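Local structure of RickCE (Rickettsia bellii, 5HAM) at residues Glu13-His16 against Leu17-Gln21; Phe165-Ser168 against Leu169-Ile173. The protein is a bacterial effector of the CE clan of cysteine proteases, seen here as a fragment with its catalytic domain, and probably removes ubiquitin from modified proteins. One frame throughout, in Å; residues are numbered along the deposited sequence.

Contact 1: Glu13-His16 against Leu17-Gln21; sequences EITH and LLTAQ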
ATOM      1  N   GLU A  13       4.581   0.979 -12.329  1.00 34.33           N
ATOM      2  CA  GLU A  13       5.815   1.740 -12.468  1.00 36.08           C
ATOM      3  C   GLU A  13       6.820   1.360 -11.410  1.00 30.61           C
ATOM      4  O   GLU A  13       8.004   1.209 -11.697  1.00 31.31           O
ATOM      5  CB  GLU A  13       5.555   3.236 -12.356  1.00 38.47           C
ATOM      6  CG  GLU A  13       4.989   3.848 -13.599  1.00 46.18           C
ATOM      7  CD  GLU A  13       3.486   3.895 -13.588  1.00 49.16           C
ATOM      8  OE1 GLU A  13       2.871   3.468 -12.583  1.00 50.04           O
ATOM      9  OE2 GLU A  13       2.925   4.373 -14.594  1.00 56.15           O
ATOM     10  N   ILE A  14       6.348   1.243 -10.178  1.00 25.39           N
ATOM     11  CA  ILE A  14       7.239   0.940  -9.070  1.00 27.52           C
ATOM     12  C   ILE A  14       7.980  -0.370  -9.359  1.00 31.13           C
ATOM     13  O   ILE A  14       9.198  -0.445  -9.255  1.00 33.80           O
ATOM     14  CB  ILE A  14       6.450   0.882  -7.759  1.00 24.98           C
ATOM     15  CG1 ILE A  14       6.011   2.295  -7.373  1.00 28.19           C
ATOM     16  CG2 ILE A  14       7.279   0.270  -6.646  1.00 25.85           C
ATOM     17  CD1 ILE A  14       5.063   2.332  -6.203  1.00 23.04           C
ATOM     18  N   THR A  15       7.221  -1.374  -9.780  1.00 28.98           N
ATOM     19  CA  THR A  15       7.749  -2.689 -10.121  1.00 31.46           C
ATOM     20  C   THR A  15       8.757  -2.626 -11.269  1.00 34.62           C
ATOM     21  O   THR A  15       9.823  -3.215 -11.179  1.00 36.22           O
ATOM     22  CB  THR A  15       6.583  -3.663 -10.435  1.00 27.34           C
ATOM     23  OG1 THR A  15       5.877  -3.935  -9.217  1.00 35.98           O
ATOM     24  CG2 THR A  15       7.084  -4.956 -10.967  1.00 34.94           C
ATOM     25  N   HIS A  16       8.433  -1.890 -12.327  1.00 37.20           N
ATOM     26  CA  HIS A  16       9.344  -1.746 -13.471  1.00 41.89           C
ATOM     27  C   HIS A  16      10.617  -0.992 -13.117  1.00 35.45           C
ATOM     28  O   HIS A  16      11.719  -1.389 -13.496  1.00 32.36           O
ATOM     29  CB  HIS A  16       8.666  -1.007 -14.627  1.00 52.36           C
ATOM     30  CG  HIS A  16       7.490  -1.726 -15.199  1.00 65.07           C
ATOM     31  ND1 HIS A  16       6.582  -1.125 -16.046  1.00 67.47           N
ATOM     32  CD2 HIS A  16       7.065  -3.004 -15.038  1.00 68.79           C
ATOM     33  CE1 HIS A  16       5.653  -1.998 -16.381  1.00 69.44           C
ATOM     34  NE2 HIS A  16       5.917  -3.141 -15.782  1.00 69.64           N
ATOM     35  N   LEU A  17      10.448   0.126 -12.423  1.00 33.30           N
ATOM     36  CA  LEU A  17      11.571   0.921 -11.977  1.00 35.68           C
ATOM     37  C   LEU A  17      12.521   0.090 -11.116  1.00 33.08           C
ATOM     38  O   LEU A  17      13.740   0.182 -11.269  1.00 36.10           O
ATOM     39  CB  LEU A  17      11.067   2.139 -11.212  1.00 32.42           C
ATOM     40  CG  LEU A  17      10.574   3.200 -12.186  1.00 28.62           C
ATOM     41  CD1 LEU A  17       9.711   4.240 -11.480  1.00 24.29           C
ATOM     42  CD2 LEU A  17      11.791   3.819 -12.857  1.00 25.75           C
ATOM     43  N   LEU A  18      11.959  -0.733 -10.235  1.00 26.47           N
ATOM     44  CA  LEU A  18      12.771  -1.555  -9.344  1.00 34.15           C
ATOM     45  C   LEU A  18      13.507  -2.628 -10.121  1.00 40.47           C
ATOM     46  O   LEU A  18      14.725  -2.775  -9.998  1.00 47.93           O
ATOM     47  CB  LEU A  18      11.916  -2.200  -8.256  1.00 28.75           C
ATOM     48  CG  LEU A  18      11.510  -1.278  -7.105  1.00 31.80           C
ATOM     49  CD1 LEU A  18      10.494  -1.977  -6.218  1.00 27.32           C
ATOM     50  CD2 LEU A  18      12.729  -0.850  -6.308  1.00 32.67           C
ATOM     51  N   THR A  19      12.754  -3.372 -10.918  1.00 35.99           N
ATOM     52  CA  THR A  19      13.303  -4.406 -11.784  1.00 38.01           C
ATOM     53  C   THR A  19      14.412  -3.887 -12.713  1.00 39.37           C
ATOM     54  O   THR A  19      15.433  -4.547 -12.903  1.00 43.36           O
ATOM     55  CB  THR A  19      12.178  -5.056 -12.598  1.00 38.90           C
ATOM     56  OG1 THR A  19      11.345  -5.799 -11.704  1.00 43.76           O
ATOM     57  CG2 THR A  19      12.729  -5.992 -13.649  1.00 45.37           C
ATOM     58  N   ALA A  20      14.219  -2.692 -13.262  1.00 35.52           N
ATOM     59  CA  ALA A  20      15.200  -2.098 -14.164  1.00 35.25           C
ATOM     60  C   ALA A  20      16.494  -1.699 -13.455  1.00 41.34           C
ATOM     61  O   ALA A  20      17.567  -1.673 -14.060  1.00 47.96           O
ATOM     62  CB  ALA A  20      14.599  -0.898 -14.877  1.00 27.35           C
ATOM     63  N   GLN A  21      16.401  -1.393 -12.169  1.00 35.83           N
ATOM     64  CA  GLN A  21      17.564  -0.916 -11.449  1.00 33.47           C
ATOM     65  C   GLN A  21      18.111  -1.935 -10.456  1.00 35.91           C
ATOM     66  O   GLN A  21      18.952  -1.599  -9.621  1.00 42.74           O
ATOM     67  CB  GLN A  21      17.237   0.389 -10.742  1.00 31.32           C
ATOM     68  CG  GLN A  21      17.272   1.603 -11.656  1.00 44.45           C
ATOM     69  CD  GLN A  21      16.857   2.861 -10.921  1.00 54.12           C
ATOM     70  OE1 GLN A  21      15.674   3.062 -10.649  1.00 55.91           O
ATOM     71  NE2 GLN A  21      17.827   3.707 -10.577  1.00 56.39           N
TER
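Thr19 reaches back one helical turn and grips the carbonyl of Thr15 twice. Its backbone N lies 2.9 Å from Thr15 O, in a nearly straight bond (169° at the hydrogen), and its OG1 donates to the same Thr15 O at 3.0 Å. The two donors approach from opposite faces of the carbonyl plane, the hydroxyl tilted 34° out of it. This second bond exists because OG1 stands anti to the carbonyl carbon and beside the backbone N (chi1 -68°), which folds the hydroxyl back over the preceding turn. Thr15 likewise bonds its OG1 to Glu11 O, one turn earlier.

Next to this polar edge, Ile14 and Leu18 lie side by side and point the same way; Ile14 CG2 meets Leu18 CD1 at 3.9 Å. Leu17 lays its CB and CG against Glu13 O, with CG 3.3 Å from that oxygen, while Leu17 N takes the same carbonyl at 2.8 Å nearly end-on. Leu18 N bonds to Ile14 O and Ala20 N to His16 O (2.8 Å), continuing the i to i+4 series.

The ends of two polar side chains turn to other partners. Glu13 OE1 bonds to Thr10 OG1, just ahead of the helix, and His16 ND1 bonds to Gln257 OE1 of helix 255-262. On the apolar side, Ile14, Leu17 and Leu18 press on Thr215, Val216 and Ile220 of helix 211-223; Leu17 also touches His246 and Leu250 of helix 238-251, and Leu18 rests on Val137 and Pro139 of strand 135-141. Such i to i+4 bonding, with threonine hydroxyls returned to the backbone and aliphatic side chains gathered on one flank, is typical of an amphipathic alpha-helix, here helix 11-20 packed against helices 211-223 and 238-251 and strand 135-141.

Contact 2: Phe165-Ser168 against Leu169-Ile173; sequences FNDS and LGNSI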
ATOM      1  N   PHE A 165      12.460  -0.936   6.658  1.00 28.88           N
ATOM      2  CA  PHE A 165      11.309  -0.175   6.165  1.00 26.18           C
ATOM      3  C   PHE A 165      11.562   1.331   6.072  1.00 25.24           C
ATOM      4  O   PHE A 165      12.262   1.910   6.904  1.00 25.99           O
ATOM      5  CB  PHE A 165      10.118  -0.433   7.097  1.00 24.86           C
ATOM      6  CG  PHE A 165       8.882   0.355   6.763  1.00 22.94           C
ATOM      7  CD1 PHE A 165       7.970  -0.119   5.820  1.00 15.31           C
ATOM      8  CD2 PHE A 165       8.604   1.547   7.426  1.00 22.08           C
ATOM      9  CE1 PHE A 165       6.811   0.597   5.528  1.00 17.84           C
ATOM     10  CE2 PHE A 165       7.450   2.270   7.141  1.00 21.10           C
ATOM     11  CZ  PHE A 165       6.549   1.793   6.189  1.00 18.05           C
ATOM     12  N   ASN A 166      10.980   1.977   5.070  1.00 24.17           N
ATOM     13  CA  ASN A 166      10.828   3.422   5.158  1.00 22.26           C
ATOM     14  C   ASN A 166       9.559   3.981   4.545  1.00 22.23           C
ATOM     15  O   ASN A 166       9.049   3.447   3.571  1.00 19.06           O
ATOM     16  CB  ASN A 166      12.030   4.166   4.611  1.00 17.08           C
ATOM     17  CG  ASN A 166      12.063   5.610   5.090  1.00 22.28           C
ATOM     18  OD1 ASN A 166      12.168   5.871   6.293  1.00 19.37           O
ATOM     19  ND2 ASN A 166      11.943   6.549   4.166  1.00 20.80           N
ATOM     20  N   ASP A 167       9.061   5.059   5.139  1.00 27.51           N
ATOM     21  CA  ASP A 167       7.903   5.792   4.626  1.00 25.24           C
ATOM     22  C   ASP A 167       8.387   7.208   4.352  1.00 24.24           C
ATOM     23  O   ASP A 167       8.742   7.934   5.276  1.00 22.14           O
ATOM     24  CB  ASP A 167       6.770   5.794   5.669  1.00 22.39           C
ATOM     25  CG  ASP A 167       5.455   6.439   5.162  1.00 29.85           C
ATOM     26  OD1 ASP A 167       5.441   7.206   4.171  1.00 29.05           O
ATOM     27  OD2 ASP A 167       4.409   6.179   5.787  1.00 33.91           O
ATOM     28  N   SER A 168       8.404   7.596   3.082  1.00 21.05           N
ATOM     29  CA  SER A 168       8.882   8.928   2.692  1.00 20.07           C
ATOM     30  C   SER A 168       8.084  10.092   3.292  1.00 22.60           C
ATOM     31  O   SER A 168       8.617  11.191   3.457  1.00 32.98           O
ATOM     32  CB  SER A 168       8.973   9.066   1.160  1.00 24.39           C
ATOM     33  OG  SER A 168       7.747   8.753   0.501  1.00 30.35           O
ATOM     34  N   LEU A 169       6.817   9.855   3.617  1.00 21.30           N
ATOM     35  CA  LEU A 169       5.981  10.875   4.251  1.00 29.63           C
ATOM     36  C   LEU A 169       6.365  11.150   5.703  1.00 34.68           C
ATOM     37  O   LEU A 169       5.856  12.096   6.308  1.00 41.30           O
ATOM     38  CB  LEU A 169       4.497  10.473   4.205  1.00 28.44           C
ATOM     39  CG  LEU A 169       3.779  10.410   2.850  1.00 29.38           C
ATOM     40  CD1 LEU A 169       2.449   9.669   2.969  1.00 27.70           C
ATOM     41  CD2 LEU A 169       3.572  11.808   2.276  1.00 25.65           C
ATOM     42  N   GLY A 170       7.231  10.309   6.268  1.00 28.63           N
ATOM     43  CA  GLY A 170       7.671  10.479   7.646  1.00 27.66           C
ATOM     44  C   GLY A 170       6.823   9.789   8.720  1.00 34.72           C
ATOM     45  O   GLY A 170       6.936  10.116   9.894  1.00 37.17           O
ATOM     46  N   ASN A 171       5.960   8.852   8.330  1.00 38.19           N
ATOM     47  CA  ASN A 171       5.271   7.991   9.298  1.00 29.48           C
ATOM     48  C   ASN A 171       6.156   6.826   9.697  1.00 30.93           C
ATOM     49  O   ASN A 171       7.004   6.397   8.915  1.00 27.89           O
ATOM     50  CB  ASN A 171       3.994   7.401   8.709  1.00 27.26           C
ATOM     51  CG  ASN A 171       3.056   8.449   8.204  1.00 27.37           C
ATOM     52  OD1 ASN A 171       2.470   9.197   8.985  1.00 27.99           O
ATOM     53  ND2 ASN A 171       2.893   8.506   6.885  1.00 28.70           N
ATOM     54  N   SER A 172       5.953   6.298  10.898  1.00 30.90           N
ATOM     55  CA  SER A 172       6.699   5.116  11.309  1.00 32.48           C
ATOM     56  C   SER A 172       6.043   3.913  10.643  1.00 28.00           C
ATOM     57  O   SER A 172       4.975   4.035  10.062  1.00 27.30           O
ATOM     58  CB  SER A 172       6.651   4.934  12.827  1.00 33.24           C
ATOM     59  OG  SER A 172       5.437   4.301  13.210  1.00 36.21           O
ATOM     60  N   ILE A 173       6.683   2.752  10.766  1.00 26.82           N
ATOM     61  CA  ILE A 173       6.152   1.490  10.266  1.00 22.99           C
ATOM     62  C   ILE A 173       4.860   1.077  10.987  1.00 26.42           C
ATOM     63  O   ILE A 173       4.195   0.141  10.559  1.00 29.01           O
ATOM     64  CB  ILE A 173       7.216   0.359  10.386  1.00 29.44           C
ATOM     65  CG1 ILE A 173       6.871  -0.836   9.513  1.00 27.03           C
ATOM     66  CG2 ILE A 173       7.419  -0.096  11.833  1.00 18.51           C
ATOM     67  CD1 ILE A 173       7.797  -1.984   9.759  1.00 22.54           C
TER
HETATM   68  O   HOH W   1       4.216   3.991   7.108  1.00 22.56           O
HETATM   69  O   HOH W   2       9.486   4.943   8.070  1.00 33.43           O
HETATM   70  O   HOH W   3       9.450   7.885   8.006  1.00 46.00           O
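Phe165 and Ile173 come together because the chain leaves strand 160-166 and turns back, its two arms running 162° apart, through a type I beta turn from Asp167 to Gly170, closed by Gly170 N on Asp167 O at 3.0 Å. Gly170 has a positive phi (89°), at which a CB would jam against the preceding carbonyl oxygen. Asp167 ties the turn from within. Its OD1 accepts Leu169 N at 3.0 Å, and its OD2 accepts Asn171 ND2, also at 3.0 Å; both donors come from above the carboxylate plane, whereas OD2 lies almost in the amide plane of Asn171. OD2 further takes His146 NE2 and water 1, which passes on to Ser172 O. This histidine-aspartate pair, with Cys211 at the start of helix 211-223 touching Ser168 and Leu169, is consistent with the catalytic triad of CE-clan cysteine proteases. Water 2 accepts from Asp167 N and lies 3.0 Å from Asn171 O. Farther from the turn, Ile173 lays CG1 over one face of the Phe165 ring, 3.7 Å from the centroid, a CH-pi contact. CG1 stands anti to the backbone N (chi1 -163°), which carries it over the ring, while Ile173 CB meets Phe165 CD2 at 3.5 Å.

In the fold
Contact 1 comes first along the chain, on helix 11-20; contact 2 follows far downstream, where strand 160-166 gives way to the loop before helix 175-188. Their centres are 20 Å apart and their nearest atoms about 10 Å, so they do not touch. Helix 211-223 connects them: residues 13-21 pack on its middle and later turns, while residues 165-173 reach its start at Cys211 and also Asn218. Both also border the five-stranded mixed sheet, contact 1 against strand 135-141 and contact 2 at the end of strand 160-166. The first helix of this fragment thus packs against elements of the catalytic domain, while contact 2 lies at the probable active site.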